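Local structure of tyrosine specific protein phosphatase (Trypanosoma cruzi, 4AZ1) at residues N212-P217 with H245-T250; S205-L210 with M285-V290. The protein probably removes phosphate from phosphotyrosine residues of proteins. All blocks are in the same frame, centred on the assembly; numbering follows the deposited sequence.

Contact 1. Residues N212-P217 with H245-T250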
loop_
_atom_site.group_PDB
_atom_site.type_symbol
_atom_site.label_atom_id
_atom_site.label_comp_id
_atom_site.label_asym_id
_atom_site.label_seq_id
_atom_site.Cartn_x
_atom_site.Cartn_y
_atom_site.Cartn_z
ATOM N N ASN A 212 20.254 -7.824 17.632
ATOM C CA ASN A 212 20.034 -6.937 16.498
ATOM C C ASN A 212 19.751 -5.514 16.942
ATOM O O ASN A 212 20.361 -4.582 16.430
ATOM C CB ASN A 212 18.890 -7.430 15.608
ATOM C CG ASN A 212 19.265 -8.650 14.812
ATOM O OD1 ASN A 212 18.474 -9.577 14.673
ATOM N ND2 ASN A 212 20.493 -8.671 14.307
ATOM N N VAL A 213 18.817 -5.358 17.882
ATOM C CA VAL A 213 18.477 -4.039 18.407
ATOM C C VAL A 213 19.724 -3.307 18.887
ATOM O O VAL A 213 19.988 -2.177 18.461
ATOM C CB VAL A 213 17.416 -4.116 19.536
ATOM C CG1 VAL A 213 17.289 -2.795 20.255
ATOM C CG2 VAL A 213 16.075 -4.505 18.964
ATOM N N LYS A 214 20.507 -3.965 19.739
ATOM C CA LYS A 214 21.701 -3.352 20.325
ATOM C C LYS A 214 22.750 -2.950 19.295
ATOM O O LYS A 214 23.431 -1.930 19.460
ATOM C CB LYS A 214 22.359 -4.309 21.312
ATOM C CG LYS A 214 21.534 -4.643 22.527
ATOM C CD LYS A 214 22.312 -5.613 23.405
ATOM C CE LYS A 214 21.412 -6.718 23.934
ATOM N NZ LYS A 214 22.189 -7.926 24.335
ATOM N N ASN A 215 22.906 -3.767 18.256
ATOM C CA ASN A 215 23.912 -3.505 17.226
ATOM C C ASN A 215 23.414 -2.498 16.180
ATOM O O ASN A 215 24.169 -2.072 15.306
ATOM C CB ASN A 215 24.360 -4.825 16.568
ATOM C CG ASN A 215 25.097 -5.750 17.537
ATOM O OD1 ASN A 215 25.307 -5.410 18.702
ATOM N ND2 ASN A 215 25.485 -6.929 17.055
ATOM N N SER A 216 22.139 -2.119 16.273
ATOM C CA SER A 216 21.558 -1.131 15.353
ATOM C C SER A 216 21.885 0.284 15.844
ATOM O O SER A 216 22.251 0.462 17.009
ATOM C CB SER A 216 20.043 -1.312 15.281
ATOM O OG SER A 216 19.430 -0.669 16.381
ATOM N N PRO A 217 21.762 1.299 14.965
ATOM C CA PRO A 217 22.131 2.671 15.377
ATOM C C PRO A 217 21.127 3.350 16.326
ATOM O O PRO A 217 19.911 3.164 16.208
ATOM C CB PRO A 217 22.211 3.440 14.047
ATOM C CG PRO A 217 21.394 2.649 13.088
ATOM C CD PRO A 217 21.481 1.206 13.521
ATOM N N HIS A 245 18.229 -2.494 32.152
ATOM C CA HIS A 245 18.353 -2.225 33.590
ATOM C C HIS A 245 19.263 -3.240 34.273
ATOM O O HIS A 245 20.086 -2.882 35.123
ATOM C CB HIS A 245 16.973 -2.183 34.259
ATOM C CG HIS A 245 16.226 -0.920 33.980
ATOM N ND1 HIS A 245 16.522 0.271 34.609
ATOM C CD2 HIS A 245 15.228 -0.648 33.106
ATOM C CE1 HIS A 245 15.724 1.216 34.148
ATOM N NE2 HIS A 245 14.925 0.684 33.239
ATOM N N LEU A 246 19.119 -4.505 33.881
ATOM C CA LEU A 246 19.938 -5.582 34.426
ATOM C C LEU A 246 21.410 -5.310 34.132
ATOM O O LEU A 246 22.261 -5.412 35.017
ATOM C CB LEU A 246 19.498 -6.922 33.816
ATOM C CG LEU A 246 20.149 -8.229 34.297
ATOM C CD1 LEU A 246 19.190 -9.397 34.119
ATOM C CD2 LEU A 246 21.452 -8.521 33.562
ATOM N N GLU A 247 21.695 -4.961 32.881
ATOM C CA GLU A 247 23.066 -4.716 32.428
ATOM C C GLU A 247 23.737 -3.484 33.049
ATOM O O GLU A 247 24.967 -3.417 33.112
ATOM C CB GLU A 247 23.099 -4.615 30.895
ATOM C CG GLU A 247 23.017 -5.959 30.186
ATOM C CD GLU A 247 22.866 -5.825 28.673
ATOM O OE1 GLU A 247 22.433 -4.747 28.198
ATOM O OE2 GLU A 247 23.184 -6.801 27.955
ATOM N N ARG A 248 22.941 -2.507 33.483
ATOM C CA ARG A 248 23.499 -1.312 34.111
ATOM C C ARG A 248 23.218 -1.273 35.620
ATOM O O ARG A 248 23.330 -0.221 36.267
ATOM C CB ARG A 248 23.074 -0.018 33.386
ATOM C CG ARG A 248 21.586 0.208 33.268
ATOM C CD ARG A 248 21.232 1.516 32.565
ATOM N NE ARG A 248 21.919 1.730 31.289
ATOM C CZ ARG A 248 21.615 2.706 30.433
ATOM N NH1 ARG A 248 20.623 3.540 30.712
ATOM N NH2 ARG A 248 22.289 2.850 29.294
ATOM N N GLY A 249 22.865 -2.435 36.173
ATOM C CA GLY A 249 22.811 -2.606 37.613
ATOM C C GLY A 249 21.639 -1.916 38.282
ATOM O O GLY A 249 21.668 -1.670 39.489
ATOM N N THR A 250 20.599 -1.618 37.507
ATOM C CA THR A 250 19.447 -0.903 38.047
ATOM C C THR A 250 18.151 -1.723 38.051
ATOM O O THR A 250 17.065 -1.169 38.247
ATOM C CB THR A 250 19.219 0.417 37.309
ATOM O OG1 THR A 250 19.382 0.199 35.903
ATOM C CG2 THR A 250 20.229 1.465 37.771
#

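Contact 2. Residues S205-L210 with M285-V290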
loop_
_atom_site.group_PDB
_atom_site.type_symbol
_atom_site.label_atom_id
_atom_site.label_comp_id
_atom_site.label_asym_id
_atom_site.label_seq_id
_atom_site.Cartn_x
_atom_site.Cartn_y
_atom_site.Cartn_z
ATOM N N SER A 205 15.854 -17.072 20.643
ATOM C CA SER A 205 15.402 -16.248 19.528
ATOM C C SER A 205 15.198 -14.794 19.934
ATOM O O SER A 205 15.616 -13.869 19.228
ATOM C CB SER A 205 14.113 -16.812 18.933
ATOM O OG SER A 205 14.352 -18.091 18.372
ATOM N N LEU A 206 14.542 -14.600 21.070
ATOM C CA LEU A 206 14.349 -13.270 21.629
ATOM C C LEU A 206 15.706 -12.604 21.886
ATOM O O LEU A 206 15.907 -11.439 21.536
ATOM C CB LEU A 206 13.548 -13.371 22.928
ATOM C CG LEU A 206 12.437 -12.357 23.161
ATOM C CD1 LEU A 206 11.698 -12.063 21.873
ATOM C CD2 LEU A 206 11.466 -12.894 24.198
ATOM N N GLU A 207 16.637 -13.339 22.490
ATOM C CA GLU A 207 17.991 -12.805 22.700
ATOM C C GLU A 207 18.660 -12.372 21.384
ATOM O O GLU A 207 19.356 -11.351 21.331
ATOM C CB GLU A 207 18.865 -13.825 23.429
ATOM C CG GLU A 207 18.637 -13.897 24.951
ATOM C CD GLU A 207 19.221 -12.702 25.721
ATOM O OE1 GLU A 207 19.737 -11.759 25.078
ATOM O OE2 GLU A 207 19.165 -12.708 26.975
ATOM N N ALA A 208 18.430 -13.141 20.320
ATOM C CA ALA A 208 19.016 -12.841 19.022
ATOM C C ALA A 208 18.409 -11.545 18.475
ATOM O O ALA A 208 19.117 -10.684 17.947
ATOM C CB ALA A 208 18.776 -13.990 18.061
ATOM N N LEU A 209 17.096 -11.408 18.615
ATOM C CA LEU A 209 16.423 -10.169 18.235
ATOM C C LEU A 209 17.000 -8.964 18.983
ATOM O O LEU A 209 17.258 -7.916 18.379
ATOM C CB LEU A 209 14.921 -10.261 18.493
ATOM C CG LEU A 209 14.067 -11.156 17.598
ATOM C CD1 LEU A 209 12.609 -10.930 17.931
ATOM C CD2 LEU A 209 14.319 -10.862 16.120
ATOM N N LEU A 210 17.215 -9.117 20.289
ATOM C CA LEU A 210 17.724 -8.012 21.095
ATOM C C LEU A 210 19.162 -7.670 20.709
ATOM O O LEU A 210 19.580 -6.513 20.809
ATOM C CB LEU A 210 17.603 -8.323 22.588
ATOM C CG LEU A 210 16.153 -8.525 23.045
ATOM C CD1 LEU A 210 16.112 -8.964 24.489
ATOM C CD2 LEU A 210 15.368 -7.238 22.868
ATOM N N MET A 285 14.956 -14.173 33.816
ATOM C CA MET A 285 15.409 -15.402 34.444
ATOM C C MET A 285 16.446 -16.134 33.590
ATOM O O MET A 285 17.500 -16.517 34.097
ATOM C CB MET A 285 14.218 -16.303 34.773
ATOM C CG MET A 285 13.282 -15.697 35.816
ATOM S SD MET A 285 11.766 -16.664 36.037
ATOM C CE MET A 285 12.418 -18.059 36.995
ATOM N N CYS A 286 16.160 -16.323 32.301
ATOM C CA CYS A 286 17.127 -16.969 31.409
ATOM C C CYS A 286 18.471 -16.238 31.380
ATOM O O CYS A 286 19.522 -16.871 31.486
ATOM C CB CYS A 286 16.574 -17.096 29.989
ATOM S SG CYS A 286 15.208 -18.257 29.858
ATOM N N ARG A 287 18.441 -14.911 31.261
ATOM C CA ARG A 287 19.687 -14.137 31.272
ATOM C C ARG A 287 20.451 -14.393 32.562
ATOM O O ARG A 287 21.682 -14.477 32.558
ATOM C CB ARG A 287 19.408 -12.639 31.109
ATOM C CG ARG A 287 20.651 -11.754 31.170
ATOM C CD ARG A 287 21.610 -12.004 29.989
ATOM N NE ARG A 287 21.058 -11.544 28.712
ATOM C CZ ARG A 287 21.082 -10.276 28.302
ATOM N NH1 ARG A 287 21.627 -9.338 29.069
ATOM N NH2 ARG A 287 20.565 -9.940 27.129
ATOM N N LEU A 288 19.710 -14.548 33.655
ATOM C CA LEU A 288 20.302 -14.796 34.968
ATOM C C LEU A 288 20.699 -16.256 35.154
ATOM O O LEU A 288 21.335 -16.605 36.142
ATOM C CB LEU A 288 19.328 -14.370 36.070
ATOM C CG LEU A 288 19.169 -12.853 36.174
ATOM C CD1 LEU A 288 18.089 -12.458 37.174
ATOM C CD2 LEU A 288 20.505 -12.225 36.547
ATOM N N GLY A 289 20.328 -17.115 34.210
ATOM C CA GLY A 289 20.674 -18.523 34.326
ATOM C C GLY A 289 19.770 -19.281 35.277
ATOM O O GLY A 289 20.134 -20.349 35.784
ATOM N N VAL A 290 18.586 -18.728 35.521
ATOM C CA VAL A 290 17.591 -19.400 36.346
ATOM C C VAL A 290 16.660 -20.243 35.467
ATOM O O VAL A 290 16.144 -19.759 34.446
ATOM C CB VAL A 290 16.776 -18.394 37.187
ATOM C CG1 VAL A 290 15.732 -19.126 38.010
ATOM C CG2 VAL A 290 17.707 -17.610 38.117
#

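Contact 1. Residues N212-P217 with H245-T250
Lys214 and Glu247, each in the last turn of its helix, are the closest residues of the two backbones, yet their CA atoms stand 12.3 Å apart, and long side chains have to span the gap. They reach for each other from opposite directions and meet at their charged ends, with Lys214 NZ 3.9 Å from Glu247 OE2. This is a long salt bridge, held by charge attraction without a hydrogen bond. Glu247 runs out nearly straight beyond CG, whereas Lys214 bends at chi3 (-137°). Lysine and glutamate suit such a surface position, since flexible methylenes carry the charges across while solvent can reach them. A lysine at a helix C terminus probably also gains from the dipole there. The same helix-end field probably does not help Glu247, whose carboxylate is instead shared by two cationic groups, Lys214 and Arg287.

Both helices end just beyond the contact. Ser216 OG donates to Val213 O over 2.6 Å, in the carbonyl plane and on a lone pair, and Ser216 N uses the same oxygen. After Glu247 a Schellman motif ends the helix: Thr250 N bonds His245 O at 2.7 Å and Gly249 N bonds Leu246 O at 3.3 Å. Gly249 takes the positive-phi position, which a residue without a side chain adopts easily.

Elsewhere on helix 203-215, Val213 packs on Ile117 of strand 115-118, which anchors that helix to the mixed sheet, while Leu246 packs helix 232-247 against helix 274-288.

Contact 2. Residues S205-L210 with M285-V290
Glu207 and Arg287 form a two-pronged salt bridge between the second turn of helix 203-215 and the last turn of helix 274-288, at the protein surface. Their CA atoms, 8.8 Å apart, mark the nearest approach of the two backbones, and almost all the area buried between the segments belongs to this pair. The guanidinium takes the carboxylate side-on, through NE and one terminal nitrogen. Arg287 NH2 donates to Glu207 OE1 at 2.9 Å with a fairly straight N-H...O angle of 163°, reaching the syn lone pair close to the guanidinium plane. Arg287 NE donates to Glu207 OE2 at 2.8 Å, also from the syn side but tilted out of the carboxylate plane; NH2 adds a weak bond to the same oxygen. The two flat groups are turned 33° against each other, in keeping with the tilt.

The CB of Glu207 is directed toward helix 274-288, and the chain then bends at chi2. Arg287 sets off with CG opposite the backbone N (chi1 177°), then folds at chi2 and chi3, bringing its edge round to the acid. Glutamate suits its place because two carboxylate oxygens match the two N-H donors on that edge; arginine, because NH1 remains for a second acid. On other faces of helix 203-215, Leu210 packs on Leu236, Tyr240 and Leu243, and Leu209 on Val189 and Tyr191.

One residue beyond Arg287 a Schellman motif ends the helix: Val290 N bonds Met285 O at 2.8 Å and Gly289 N bonds Cys286 O at 2.9 Å. At Gly289's positive phi a CB would press against Leu288 O. The whole is a side-on bidentate Glu-Arg bridge joining two helices of the protein tyrosine phosphatase fold.

Coming from the N terminus through most of the large mixed sheet, the chain reaches helix 203-215, which follows the family's WPD loop and supplies one side of both contacts: Glu207 to contact 2, then Lys214 to contact 1. Strand 222-225 and the signature phosphatase loop lead into helix 232-247, whose end closes the loop of contact 1 after 28 residues. The chain continues through helix 255-266 to the end of helix 274-288, where contact 2 closes a larger loop that encloses the first. The nested contacts, centres about 12 Å apart, meet through one charged cluster. Separately, Leu246 packs on Leu288, an apolar tie between helices 232-247 and 274-288.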